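Local coordinates for p-47 protein (Clostridium botulinum, PDB 6EKT), which may form part of a progenitor toxin complex that protects botulinum neurotoxin during passage through the host gut, and resembles tubular lipid-binding (TULIP) proteins in structure, at residues L109-D114 against D137-I142; G279-N284 against F306-F311; Y290-A295 against H385-S390; N342-N347 against T422-N427. All blocks are in the same frame, centred on the assembly; numbering follows the deposited sequence. Where two conformers were deposited one is given.

Contact 1: L109-D114 against D137-I142; sequences LEIKLD and DDIKII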
loop_
_atom_site.group_PDB
_atom_site.type_symbol
_atom_site.label_atom_id
_atom_site.label_comp_id
_atom_site.label_asym_id
_atom_site.label_seq_id
_atom_site.Cartn_x
_atom_site.Cartn_y
_atom_site.Cartn_z
ATOM N N LEU A 109 -22.172 -5.603 18.586
ATOM C CA LEU A 109 -22.424 -6.413 17.427
ATOM C C LEU A 109 -21.142 -6.602 16.622
ATOM O O LEU A 109 -20.144 -5.885 16.818
ATOM C CB LEU A 109 -23.495 -5.762 16.539
ATOM C CG LEU A 109 -24.782 -5.274 17.218
ATOM C CD1 LEU A 109 -25.659 -4.471 16.267
ATOM C CD2 LEU A 109 -25.551 -6.449 17.787
ATOM N N GLU A 110 -21.182 -7.580 15.727
ATOM C CA GLU A 110 -20.221 -7.665 14.646
ATOM C C GLU A 110 -20.976 -7.640 13.337
ATOM O O GLU A 110 -21.920 -8.405 13.144
ATOM C CB GLU A 110 -19.342 -8.914 14.765
ATOM C CG GLU A 110 -18.156 -8.685 15.671
ATOM C CD GLU A 110 -17.190 -9.855 15.733
ATOM O OE1 GLU A 110 -16.460 -9.929 16.730
ATOM O OE2 GLU A 110 -17.141 -10.692 14.796
ATOM N N ILE A 111 -20.571 -6.744 12.431
ATOM C CA ILE A 111 -21.261 -6.616 11.153
ATOM C C ILE A 111 -20.230 -6.752 10.047
ATOM O O ILE A 111 -19.165 -6.125 10.108
ATOM C CB ILE A 111 -22.071 -5.295 11.026
ATOM C CG1 ILE A 111 -23.068 -5.145 12.207
ATOM C CG2 ILE A 111 -22.803 -5.242 9.682
ATOM C CD1 ILE A 111 -23.960 -3.908 12.182
ATOM N N LYS A 112 -20.565 -7.567 9.054
ATOM C CA LYS A 112 -19.708 -7.783 7.891
ATOM C C LYS A 112 -19.600 -6.506 7.047
ATOM O O LYS A 112 -20.559 -5.736 6.959
ATOM C CB LYS A 112 -20.276 -8.922 7.048
ATOM C CG LYS A 112 -19.317 -9.443 5.987
ATOM C CD LYS A 112 -19.892 -10.598 5.194
ATOM C CE LYS A 112 -19.897 -11.918 5.962
ATOM N NZ LYS A 112 -18.530 -12.352 6.319
ATOM N N LEU A 113 -18.419 -6.283 6.468
ATOM C CA LEU A 113 -18.245 -5.282 5.412
ATOM C C LEU A 113 -18.114 -6.017 4.090
ATOM O O LEU A 113 -17.550 -7.115 4.040
ATOM C CB LEU A 113 -17.025 -4.385 5.665
ATOM C CG LEU A 113 -16.848 -3.665 7.021
ATOM C CD1 LEU A 113 -15.750 -2.613 6.984
ATOM C CD2 LEU A 113 -18.120 -3.004 7.532
ATOM N N ASP A 114 -18.683 -5.449 3.036
ATOM C CA ASP A 114 -18.454 -5.945 1.694
ATOM C C ASP A 114 -18.277 -4.775 0.733
ATOM O O ASP A 114 -18.642 -3.644 1.060
ATOM C CB ASP A 114 -19.603 -6.859 1.241
ATOM C CG ASP A 114 -19.371 -8.309 1.626
ATOM O OD1 ASP A 114 -18.313 -8.876 1.253
ATOM O OD2 ASP A 114 -20.240 -8.881 2.326
ATOM N N ASP A 137 -25.054 -14.915 8.819
ATOM C CA ASP A 137 -24.583 -14.312 10.066
ATOM C C ASP A 137 -23.821 -12.999 9.836
ATOM O O ASP A 137 -22.823 -12.705 10.508
ATOM C CB ASP A 137 -23.740 -15.317 10.847
ATOM C CG ASP A 137 -24.555 -16.487 11.355
ATOM O OD1 ASP A 137 -25.536 -16.272 12.105
ATOM O OD2 ASP A 137 -24.177 -17.625 11.018
ATOM N N ASP A 138 -24.324 -12.189 8.911
ATOM C CA ASP A 138 -23.630 -10.939 8.590
ATOM C C ASP A 138 -23.756 -9.949 9.716
ATOM O O ASP A 138 -22.934 -9.043 9.817
ATOM C CB ASP A 138 -24.122 -10.350 7.280
ATOM C CG ASP A 138 -23.589 -11.104 6.068
ATOM O OD1 ASP A 138 -22.782 -12.040 6.234
ATOM O OD2 ASP A 138 -23.989 -10.751 4.941
ATOM N N ILE A 139 -24.783 -10.139 10.551
ATOM C CA ILE A 139 -24.897 -9.488 11.852
ATOM C C ILE A 139 -24.831 -10.568 12.921
ATOM O O ILE A 139 -25.608 -11.524 12.876
ATOM C CB ILE A 139 -26.222 -8.714 12.033
ATOM C CG1 ILE A 139 -26.410 -7.678 10.921
ATOM C CG2 ILE A 139 -26.272 -8.041 13.413
ATOM C CD1 ILE A 139 -27.847 -7.202 10.775
ATOM N N LYS A 140 -23.912 -10.378 13.867
ATOM C CA LYS A 140 -23.765 -11.233 15.039
ATOM C C LYS A 140 -23.937 -10.383 16.269
ATOM O O LYS A 140 -23.458 -9.245 16.314
ATOM C CB LYS A 140 -22.394 -11.910 15.097
ATOM C CG LYS A 140 -22.054 -12.784 13.894
ATOM C CD LYS A 140 -20.736 -13.525 14.100
ATOM C CE LYS A 140 -19.552 -12.584 13.991
ATOM N NZ LYS A 140 -18.240 -13.222 14.323
ATOM N N ILE A 141 -24.637 -10.931 17.262
ATOM C CA ILE A 141 -24.714 -10.312 18.573
ATOM C C ILE A 141 -23.589 -10.866 19.441
ATOM O O ILE A 141 -23.544 -12.066 19.740
ATOM C CB ILE A 141 -26.109 -10.504 19.225
ATOM C CG1 ILE A 141 -27.179 -9.867 18.320
ATOM C CG2 ILE A 141 -26.129 -9.924 20.642
ATOM C CD1 ILE A 141 -28.614 -10.198 18.683
ATOM N N ILE A 142 -22.678 -9.981 19.826
ATOM C CA ILE A 142 -21.570 -10.327 20.710
ATOM C C ILE A 142 -22.034 -10.249 22.163
ATOM O O ILE A 142 -21.928 -11.241 22.879
ATOM C CB ILE A 142 -20.308 -9.462 20.419
ATOM C CG1 ILE A 142 -19.937 -9.523 18.929
ATOM C CG2 ILE A 142 -19.118 -9.878 21.287
ATOM C CD1 ILE A 142 -19.749 -10.925 18.342
#

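Contact 2: G279-N284 against F306-F311; sequences GRIVNN and FSMQLF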
loop_
_atom_site.group_PDB
_atom_site.type_symbol
_atom_site.label_atom_id
_atom_site.label_comp_id
_atom_site.label_asym_id
_atom_site.label_seq_id
_atom_site.Cartn_x
_atom_site.Cartn_y
_atom_site.Cartn_z
ATOM N N GLY A 279 11.189 -8.866 -7.497
ATOM C CA GLY A 279 11.944 -8.890 -8.742
ATOM C C GLY A 279 13.265 -8.165 -8.660
ATOM O O GLY A 279 13.684 -7.717 -7.587
ATOM N N ARG A 280 13.901 -8.037 -9.814
ATOM C CA ARG A 280 15.156 -7.284 -9.940
ATOM C C ARG A 280 15.208 -6.670 -11.333
ATOM O O ARG A 280 14.418 -7.033 -12.193
ATOM C CB ARG A 280 16.375 -8.192 -9.675
ATOM C CG ARG A 280 16.439 -9.401 -10.574
ATOM C CD ARG A 280 17.357 -10.495 -10.027
ATOM N NE ARG A 280 17.358 -11.590 -10.987
ATOM C CZ ARG A 280 18.089 -11.624 -12.099
ATOM N NH1 ARG A 280 18.943 -10.642 -12.390
ATOM N NH2 ARG A 280 17.975 -12.665 -12.917
ATOM N N ILE A 281 16.138 -5.740 -11.541
ATOM C CA ILE A 281 16.204 -4.987 -12.784
ATOM C C ILE A 281 17.499 -5.356 -13.506
ATOM O O ILE A 281 18.553 -5.530 -12.876
ATOM C CB ILE A 281 16.069 -3.447 -12.561
ATOM C CG1 ILE A 281 14.612 -3.078 -12.191
ATOM C CG2 ILE A 281 16.495 -2.675 -13.816
ATOM C CD1 ILE A 281 14.372 -1.637 -11.757
ATOM N N VAL A 282 17.381 -5.535 -14.817
ATOM C CA VAL A 282 18.534 -5.804 -15.682
ATOM C C VAL A 282 18.436 -4.925 -16.927
ATOM O O VAL A 282 17.353 -4.464 -17.281
ATOM C CB VAL A 282 18.630 -7.285 -16.106
ATOM C CG1 VAL A 282 18.905 -8.198 -14.901
ATOM C CG2 VAL A 282 17.403 -7.734 -16.913
ATOM N N ASN A 283 19.567 -4.698 -17.600
ATOM C CA ASN A 283 19.525 -4.131 -18.932
ATOM C C ASN A 283 19.134 -5.237 -19.924
ATOM O O ASN A 283 19.340 -6.438 -19.664
ATOM C CB ASN A 283 20.896 -3.511 -19.322
ATOM C CG ASN A 283 22.012 -4.557 -19.420
ATOM O OD1 ASN A 283 22.165 -5.391 -18.535
ATOM N ND2 ASN A 283 22.806 -4.505 -20.506
ATOM N N ASN A 284 18.567 -4.821 -21.050
ATOM C CA ASN A 284 18.201 -5.737 -22.144
ATOM C C ASN A 284 19.013 -5.472 -23.420
ATOM O O ASN A 284 18.752 -6.074 -24.473
ATOM C CB ASN A 284 16.697 -5.623 -22.426
ATOM C CG ASN A 284 16.259 -4.206 -22.795
ATOM O OD1 ASN A 284 17.022 -3.428 -23.351
ATOM N ND2 ASN A 284 14.997 -3.880 -22.505
ATOM N N PHE A 306 24.187 -5.078 -16.475
ATOM C CA PHE A 306 23.731 -4.204 -15.438
ATOM C C PHE A 306 22.683 -4.988 -14.661
ATOM O O PHE A 306 21.793 -5.572 -15.268
ATOM C CB PHE A 306 23.081 -2.958 -16.077
ATOM C CG PHE A 306 22.645 -1.912 -15.088
ATOM C CD1 PHE A 306 21.354 -1.931 -14.537
ATOM C CD2 PHE A 306 23.501 -0.855 -14.748
ATOM C CE1 PHE A 306 20.950 -0.938 -13.649
ATOM C CE2 PHE A 306 23.100 0.136 -13.852
ATOM C CZ PHE A 306 21.813 0.091 -13.308
ATOM N N SER A 307 22.823 -5.009 -13.339
ATOM C CA SER A 307 21.805 -5.582 -12.478
ATOM C C SER A 307 21.579 -4.641 -11.327
ATOM O O SER A 307 22.478 -3.897 -10.934
ATOM C CB SER A 307 22.207 -6.972 -11.987
ATOM O OG SER A 307 22.694 -7.740 -13.075
ATOM N N MET A 308 20.358 -4.665 -10.804
ATOM C CA MET A 308 19.966 -3.822 -9.696
ATOM C C MET A 308 18.928 -4.594 -8.905
ATOM O O MET A 308 17.905 -5.019 -9.464
ATOM C CB MET A 308 19.335 -2.521 -10.244
ATOM C CG MET A 308 18.668 -1.637 -9.188
ATOM S SD MET A 308 17.856 -0.214 -9.950
ATOM C CE MET A 308 19.244 0.896 -10.194
ATOM N N GLN A 309 19.181 -4.769 -7.619
ATOM C CA GLN A 309 18.179 -5.389 -6.762
ATOM C C GLN A 309 18.163 -4.709 -5.400
ATOM O O GLN A 309 19.119 -4.032 -5.018
ATOM C CB GLN A 309 18.402 -6.903 -6.657
ATOM C CG GLN A 309 19.669 -7.337 -5.938
ATOM C CD GLN A 309 19.910 -8.836 -6.018
ATOM O OE1 GLN A 309 20.064 -9.394 -7.096
ATOM N NE2 GLN A 309 19.954 -9.493 -4.864
ATOM N N LEU A 310 17.071 -4.901 -4.670
ATOM C CA LEU A 310 16.974 -4.404 -3.297
ATOM C C LEU A 310 18.008 -5.087 -2.410
ATOM O O LEU A 310 18.309 -6.257 -2.604
ATOM C CB LEU A 310 15.558 -4.667 -2.745
ATOM C CG LEU A 310 14.467 -3.606 -2.947
ATOM C CD1 LEU A 310 14.756 -2.387 -2.081
ATOM C CD2 LEU A 310 14.280 -3.206 -4.412
ATOM N N PHE A 311 18.545 -4.355 -1.444
ATOM C CA PHE A 311 19.590 -4.865 -0.557
ATOM C C PHE A 311 19.365 -4.244 0.813
ATOM O O PHE A 311 19.184 -3.026 0.921
ATOM C CB PHE A 311 20.976 -4.502 -1.106
ATOM C CG PHE A 311 22.132 -4.864 -0.193
ATOM C CD1 PHE A 311 22.478 -6.192 0.035
ATOM C CD2 PHE A 311 22.900 -3.852 0.419
ATOM C CE1 PHE A 311 23.549 -6.516 0.874
ATOM C CE2 PHE A 311 23.974 -4.171 1.245
ATOM C CZ PHE A 311 24.295 -5.503 1.476
HETATM O O HOH W 1 15.139 -6.752 -5.547
#

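Contact 3: Y290-A295 against H385-S390; sequences YGLKVA and HWSIKS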
loop_
_atom_site.group_PDB
_atom_site.type_symbol
_atom_site.label_atom_id
_atom_site.label_comp_id
_atom_site.label_asym_id
_atom_site.label_seq_id
_atom_site.Cartn_x
_atom_site.Cartn_y
_atom_site.Cartn_z
ATOM N N TYR A 290 27.134 8.640 -22.209
ATOM C CA TYR A 290 27.426 9.915 -22.852
ATOM C C TYR A 290 28.941 10.138 -23.004
ATOM O O TYR A 290 29.749 9.497 -22.335
ATOM C CB TYR A 290 26.752 11.086 -22.135
ATOM C CG TYR A 290 27.025 11.185 -20.649
ATOM C CD1 TYR A 290 28.109 11.923 -20.154
ATOM C CD2 TYR A 290 26.176 10.568 -19.727
ATOM C CE1 TYR A 290 28.338 12.038 -18.780
ATOM C CE2 TYR A 290 26.409 10.667 -18.362
ATOM C CZ TYR A 290 27.485 11.410 -17.893
ATOM O OH TYR A 290 27.694 11.494 -16.525
ATOM N N GLY A 291 29.310 11.026 -23.912
ATOM C CA GLY A 291 30.717 11.314 -24.175
ATOM C C GLY A 291 31.351 11.987 -22.977
ATOM O O GLY A 291 30.783 12.917 -22.416
ATOM N N LEU A 292 32.516 11.487 -22.585
ATOM C CA LEU A 292 33.325 12.080 -21.510
ATOM C C LEU A 292 34.625 12.655 -22.037
ATOM O O LEU A 292 35.405 11.948 -22.703
ATOM C CB LEU A 292 33.682 11.011 -20.472
ATOM C CG LEU A 292 32.574 10.393 -19.679
ATOM C CD1 LEU A 292 33.206 9.249 -18.892
ATOM C CD2 LEU A 292 31.999 11.458 -18.751
ATOM N N LYS A 293 34.888 13.922 -21.700
ATOM C CA LYS A 293 36.079 14.592 -22.192
ATOM C C LYS A 293 37.215 14.327 -21.225
ATOM O O LYS A 293 37.127 14.662 -20.047
ATOM C CB LYS A 293 35.861 16.105 -22.362
ATOM C CG LYS A 293 36.927 16.787 -23.204
ATOM C CD LYS A 293 36.439 18.154 -23.671
ATOM C CE LYS A 293 37.537 19.161 -23.932
ATOM N NZ LYS A 293 38.605 18.683 -24.851
ATOM N N VAL A 294 38.256 13.697 -21.736
ATOM C CA VAL A 294 39.484 13.430 -20.983
ATOM C C VAL A 294 40.630 13.977 -21.822
ATOM O O VAL A 294 40.843 13.560 -22.974
ATOM C CB VAL A 294 39.664 11.917 -20.674
ATOM C CG1 VAL A 294 40.834 11.703 -19.721
ATOM C CG2 VAL A 294 38.389 11.316 -20.102
ATOM N N ALA A 295 41.370 14.928 -21.241
ATOM C CA ALA A 295 42.294 15.804 -21.972
ATOM C C ALA A 295 41.601 16.415 -23.208
ATOM O O ALA A 295 40.536 17.020 -23.069
ATOM C CB ALA A 295 43.630 15.105 -22.312
ATOM N N HIS A 385 39.710 5.546 -15.334
ATOM C CA HIS A 385 39.369 6.243 -14.111
ATOM C C HIS A 385 38.184 7.190 -14.287
ATOM O O HIS A 385 37.221 7.083 -13.518
ATOM C CB HIS A 385 40.578 7.011 -13.561
ATOM C CG HIS A 385 40.301 7.711 -12.269
ATOM N ND1 HIS A 385 40.065 7.037 -11.090
ATOM C CD2 HIS A 385 40.208 9.029 -11.972
ATOM C CE1 HIS A 385 39.843 7.913 -10.122
ATOM N NE2 HIS A 385 39.935 9.129 -10.631
ATOM N N TRP A 386 38.235 8.084 -15.284
ATOM C CA TRP A 386 37.102 8.996 -15.567
ATOM C C TRP A 386 35.797 8.241 -15.865
ATOM O O TRP A 386 34.703 8.626 -15.400
ATOM C CB TRP A 386 37.436 9.934 -16.738
ATOM C CG TRP A 386 37.890 11.308 -16.339
ATOM C CD1 TRP A 386 37.210 12.482 -16.552
ATOM C CD2 TRP A 386 39.121 11.671 -15.704
ATOM N NE1 TRP A 386 37.934 13.541 -16.066
ATOM C CE2 TRP A 386 39.107 13.073 -15.538
ATOM C CE3 TRP A 386 40.229 10.946 -15.235
ATOM C CZ2 TRP A 386 40.166 13.778 -14.929
ATOM C CZ3 TRP A 386 41.291 11.654 -14.629
ATOM C CH2 TRP A 386 41.242 13.051 -14.485
ATOM N N SER A 387 35.904 7.158 -16.626
ATOM C CA SER A 387 34.716 6.349 -16.975
ATOM C C SER A 387 34.067 5.739 -15.723
ATOM O O SER A 387 32.837 5.805 -15.531
ATOM C CB SER A 387 35.090 5.231 -17.964
ATOM O OG SER A 387 35.524 5.766 -19.201
ATOM N N ILE A 388 34.894 5.110 -14.886
ATOM C CA ILE A 388 34.397 4.489 -13.655
ATOM C C ILE A 388 33.781 5.552 -12.731
ATOM O O ILE A 388 32.639 5.374 -12.251
ATOM C CB ILE A 388 35.518 3.676 -12.927
ATOM C CG1 ILE A 388 35.829 2.384 -13.708
ATOM C CG2 ILE A 388 35.082 3.329 -11.495
ATOM C CD1 ILE A 388 37.106 1.667 -13.271
ATOM N N LYS A 389 34.488 6.672 -12.538
ATOM C CA LYS A 389 33.984 7.753 -11.647
ATOM C C LYS A 389 32.687 8.361 -12.186
ATOM O O LYS A 389 31.742 8.621 -11.408
ATOM C CB LYS A 389 35.032 8.834 -11.419
ATOM C CG LYS A 389 36.245 8.330 -10.621
ATOM C CD LYS A 389 35.939 8.145 -9.152
ATOM C CE LYS A 389 35.649 9.474 -8.452
ATOM N NZ LYS A 389 35.281 9.272 -7.014
ATOM N N SER A 390 32.626 8.540 -13.507
ATOM C CA SER A 390 31.406 9.078 -14.147
ATOM C C SER A 390 30.187 8.206 -13.848
ATOM O O SER A 390 29.159 8.704 -13.366
ATOM C CB SER A 390 31.585 9.242 -15.663
ATOM O OG SER A 390 30.409 9.796 -16.233
HETATM O O HOH W 2 30.231 12.353 -15.418
#

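Contact 4: N342-N347 against T422-N427; sequences NKFVYN and TNVTLN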
loop_
_atom_site.group_PDB
_atom_site.type_symbol
_atom_site.label_atom_id
_atom_site.label_comp_id
_atom_site.label_asym_id
_atom_site.label_seq_id
_atom_site.Cartn_x
_atom_site.Cartn_y
_atom_site.Cartn_z
ATOM N N ASN A 342 23.358 1.882 -2.981
ATOM C CA ASN A 342 22.727 3.200 -3.028
ATOM C C ASN A 342 21.510 3.246 -2.112
ATOM O O ASN A 342 20.483 2.601 -2.400
ATOM C CB ASN A 342 22.332 3.544 -4.456
ATOM C CG ASN A 342 23.540 3.610 -5.390
ATOM O OD1 ASN A 342 24.057 2.575 -5.814
ATOM N ND2 ASN A 342 24.030 4.824 -5.658
ATOM N N LYS A 343 21.644 4.010 -1.022
ATOM C CA LYS A 343 20.639 4.039 0.046
ATOM C C LYS A 343 19.473 4.953 -0.303
ATOM O O LYS A 343 19.676 6.099 -0.710
ATOM C CB LYS A 343 21.272 4.485 1.371
ATOM C CG LYS A 343 20.320 4.410 2.572
ATOM C CD LYS A 343 20.660 5.414 3.660
ATOM C CE LYS A 343 21.698 4.873 4.623
ATOM N NZ LYS A 343 22.153 5.964 5.538
ATOM N N PHE A 344 18.246 4.463 -0.083
ATOM C CA PHE A 344 17.064 5.316 -0.187
ATOM C C PHE A 344 17.045 6.353 0.943
ATOM O O PHE A 344 17.366 6.030 2.088
ATOM C CB PHE A 344 15.752 4.482 -0.158
ATOM C CG PHE A 344 14.499 5.342 -0.229
ATOM C CD1 PHE A 344 14.127 5.972 -1.431
ATOM C CD2 PHE A 344 13.726 5.579 0.908
ATOM C CE1 PHE A 344 12.993 6.786 -1.490
ATOM C CE2 PHE A 344 12.593 6.396 0.850
ATOM C CZ PHE A 344 12.234 7.009 -0.348
ATOM N N VAL A 345 16.668 7.591 0.614
ATOM C CA VAL A 345 16.480 8.668 1.582
ATOM C C VAL A 345 15.188 9.384 1.220
ATOM O O VAL A 345 14.927 9.642 0.039
ATOM C CB VAL A 345 17.627 9.726 1.548
ATOM C CG1 VAL A 345 17.357 10.853 2.543
ATOM C CG2 VAL A 345 18.981 9.093 1.849
ATOM N N TYR A 346 14.392 9.684 2.244
ATOM C CA TYR A 346 13.290 10.622 2.134
ATOM C C TYR A 346 13.611 11.788 3.042
ATOM O O TYR A 346 13.725 11.633 4.267
ATOM C CB TYR A 346 11.943 9.982 2.513
ATOM C CG TYR A 346 10.785 10.970 2.467
ATOM C CD1 TYR A 346 10.410 11.577 1.258
ATOM C CD2 TYR A 346 10.080 11.316 3.634
ATOM C CE1 TYR A 346 9.366 12.484 1.196
ATOM C CE2 TYR A 346 9.026 12.222 3.585
ATOM C CZ TYR A 346 8.677 12.797 2.365
ATOM O OH TYR A 346 7.645 13.690 2.290
ATOM N N ASN A 347 13.815 12.946 2.421
ATOM C CA ASN A 347 14.021 14.202 3.127
ATOM C C ASN A 347 12.640 14.802 3.401
ATOM O O ASN A 347 11.933 15.205 2.470
ATOM C CB ASN A 347 14.870 15.135 2.262
ATOM C CG ASN A 347 15.178 16.464 2.933
ATOM O OD1 ASN A 347 14.373 17.015 3.670
ATOM N ND2 ASN A 347 16.350 17.001 2.632
ATOM N N THR A 422 3.258 12.112 5.673
ATOM C CA THR A 422 4.080 12.284 6.873
ATOM C C THR A 422 5.399 11.511 6.829
ATOM O O THR A 422 6.404 11.976 7.358
ATOM C CB THR A 422 3.308 11.872 8.142
ATOM O OG1 THR A 422 2.748 10.573 7.949
ATOM C CG2 THR A 422 2.187 12.861 8.448
ATOM N N ASN A 423 5.390 10.322 6.227
ATOM C CA ASN A 423 6.578 9.481 6.159
ATOM C C ASN A 423 6.582 8.635 4.887
ATOM O O ASN A 423 5.533 8.228 4.391
ATOM C CB ASN A 423 6.707 8.567 7.394
ATOM C CG ASN A 423 7.027 9.322 8.681
ATOM O OD1 ASN A 423 6.316 9.191 9.673
ATOM N ND2 ASN A 423 8.099 10.113 8.672
ATOM N N VAL A 424 7.777 8.388 4.364
ATOM C CA VAL A 424 7.974 7.578 3.165
ATOM C C VAL A 424 9.149 6.672 3.496
ATOM O O VAL A 424 10.250 7.156 3.792
ATOM C CB VAL A 424 8.289 8.446 1.923
ATOM C CG1 VAL A 424 8.570 7.584 0.713
ATOM C CG2 VAL A 424 7.142 9.409 1.620
ATOM N N THR A 425 8.912 5.363 3.427
ATOM C CA THR A 425 9.893 4.365 3.828
ATOM C C THR A 425 10.071 3.314 2.736
ATOM O O THR A 425 9.088 2.796 2.203
ATOM C CB THR A 425 9.430 3.681 5.151
ATOM O OG1 THR A 425 9.331 4.674 6.176
ATOM C CG2 THR A 425 10.427 2.610 5.622
ATOM N N LEU A 426 11.325 2.976 2.432
ATOM C CA LEU A 426 11.612 1.769 1.681
ATOM C C LEU A 426 12.138 0.681 2.599
ATOM O O LEU A 426 13.165 0.857 3.217
ATOM C CB LEU A 426 12.610 2.047 0.539
ATOM C CG LEU A 426 12.975 0.856 -0.350
ATOM C CD1 LEU A 426 11.742 0.353 -1.095
ATOM C CD2 LEU A 426 14.118 1.249 -1.311
ATOM N N ASN A 427 11.426 -0.443 2.681
ATOM C CA ASN A 427 11.897 -1.594 3.436
ATOM C C ASN A 427 11.334 -2.855 2.795
ATOM O O ASN A 427 10.365 -3.441 3.299
ATOM C CB ASN A 427 11.501 -1.494 4.915
ATOM C CG ASN A 427 12.217 -2.509 5.773
ATOM O OD1 ASN A 427 13.113 -3.201 5.304
ATOM N ND2 ASN A 427 11.835 -2.596 7.050
HETATM O O HOH W 3 6.739 14.396 4.855
#

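Contact 1: L109-D114 against D137-I142
Asp138 meets Lys112 where strand 124-141 runs back along strand 108-118, the two arms of an antiparallel beta hairpin within a six-stranded sheet. Its carbonyl O takes the backbone N-H of Lys112 at 2.9 Å, and the CA of Ile111 also lies against this oxygen. The two side chains cross, Lys112 CD passing 3.4 Å from Asp138 OD1. With the lysine chain bent at chi3 and chi4, Lys112 NZ lies 4.3 Å from Asp138 OD1, beyond a salt bridge, and bonds to Asn80 OD1 instead. Ile139 pairs with Ile111 in a non-hydrogen-bonded position, and both turn their side chains to the same face as Leu109 and Ile141. Helix 152-168 covers this face, with Phe166 against Leu109 and Ile139. Lys140 then forms the hydrogen-bonded pair with Glu110, its N and O each joined to the O and N of Glu110 at 2.9 Å. Their side chains add a salt bridge: Lys140 NZ reaches Glu110 OE2 at 2.8 Å from above the carboxylate plane, 44° out of it. The carboxylate is shared, since Glu110 OE1 forms a second salt bridge with Arg83. Ile141 runs alongside Leu109, with CG1 3.8 Å from Leu109 CD2. The chain bends away at Ile142, whose CG1 and CD1 pack across the Glu110 side chain, CD1 lying 3.8 Å from Glu110 OE1.

Contact 2: G279-N284 against F306-F311
The backbone N-H of Ile281 points almost straight at Met308 O, 2.8 Å away with an angle of 173° at the hydrogen. The return bond, from Met308 N to Ile281 O at 2.9 Å, is more bent, and the CA of Ser307 also rests against Ile281 O. Further along, Asn283 N makes only a weak bond to Phe306 O, but its side chain adds a second link. With chi1 at 65°, CG sits between the backbone N and the carbonyl carbon, and OD1 is swung back to accept Phe306 N at 2.9 Å; the donor stands 57° above the amide carbonyl plane. Asn283 ND2 is held by the backbone oxygens of Ser285 and Asn304. The two strands are neighbours in the curled, antiparallel eight-stranded sheet that includes strands 269-273 and 315-326. On one side of it Ile281 and Met308 run alongside each other, CB to CB 4.1 Å, and both reach Val252 of helix 244-252. On the other, Arg280 CB lies 3.9 Å from Gln309 CB, and the two side chains cross at a slant. At the far end a water donates to Gly279 O at 2.7 Å and accepts from Leu310 N at 2.8 Å.

Contact 3: Y290-A295 against H385-S390
Helix 374-394 lies against the curled eight-stranded sheet, an arrangement consistent with the sheet-wrapped long helix of TULIP-like proteins, and strand 292-294 packs on it, with Leu292 and Val294 lying against Trp386, Ser387 and Ser390. The segment axes approach to 9.5 Å and their directions differ by 145°, so strand and helix run roughly antiparallel. Leu292 lies over the helix backbone: CD1 is 3.6 Å from Ser390 CB and also touches the CA of Ser387, while CD2 lies 3.4 Å from Ser390 OG. Pro301, on the neighbouring strand 297-311, touches both Leu292 and Ser387. Two residues on, Val294 lies slantwise against the indole of Trp386. Its CG2 rests 3.8 Å from Trp386 CB and CG, and CG1 stands over one face of the ring. Ser387 OG turns back to its own helix and bonds to Val383 O. At the other end of the contact, chi1 of 53° places Tyr290 CG between the backbone N and the carbonyl carbon, and the phenol end comes near Ser390. Ser390 OG is bonded to Trp289 NE1, and a water links it further to the tyrosine, lying 2.7 Å from Ser390 OG and 2.9 Å from Tyr290 OH.

Contact 4: N342-N347 against T422-N427
Phe344 and Tyr346 meet Val424 and Leu426 by way of anti first torsions: both rings leave their strand with CG opposite the backbone N (chi1 179° for Phe344, 177° for Tyr346), and Leu426 does the same from the facing strand. The contact joins two beta-sheets through their side chains. Strand 329-347 belongs to the curled eight-stranded sheet of the TULIP-like fold, and strand 421-426 is an edge strand, within this chain, of a six-stranded antiparallel sheet. Their axes run nearly antiparallel, yet stay 7.2 Å apart at the closest, wider than the spacing of paired strands, and largely apolar side chains meet between them. Val424 touches both rings with separate branches. Its CG2 stands over the centre of the Tyr346 ring, 3.7 Å from the centroid and only 6° off the normal, a CH-pi contact; its other branch, CG1, turns to Phe344 CZ at 3.9 Å. Val424 O meets the edge of the Phe344 ring, near its plane, 3.8 Å from CE2. Further toward the end of the strand, Leu426 CB packs 3.7 Å from Phe344 CD2, while Leu426 CD2 reaches Phe344 CB. Phe430, on the adjacent strand 430-434, backs Val424, and Phe355 on strand 352-368 touches Leu426. The start of the edge strand carries a classic beta bulge, Thr422 and Asn423 both facing Gln433. Beside it a water in the plane of the Tyr346 ring donates a long, weak bond to Thr422 O and lies 2.8 Å from Tyr346 OH.

From the N terminus, contact 1 comes first and closes a hairpin loop of 22 residues before any other contact opens; its centre lies 47 Å from that of contact 2, on the opposite side of the chain's centre. Contact 2 starts at 279-284, and contact 3 opens before 306-311 closes it, so the two cross. Contact 3 in turn crosses contact 4, which opens at 342-347 and closes only at 422-427. Contacts 2, 3 and 4 all reach the curled eight-stranded sheet: contact 2 pairs its strands, contact 3 fastens it to helix 374-394, and contact 4 joins it to the six-stranded sheet. Contacts 2 and 4 touch, Leu310 CD1 lying 3.8 Å from Leu426 CD2.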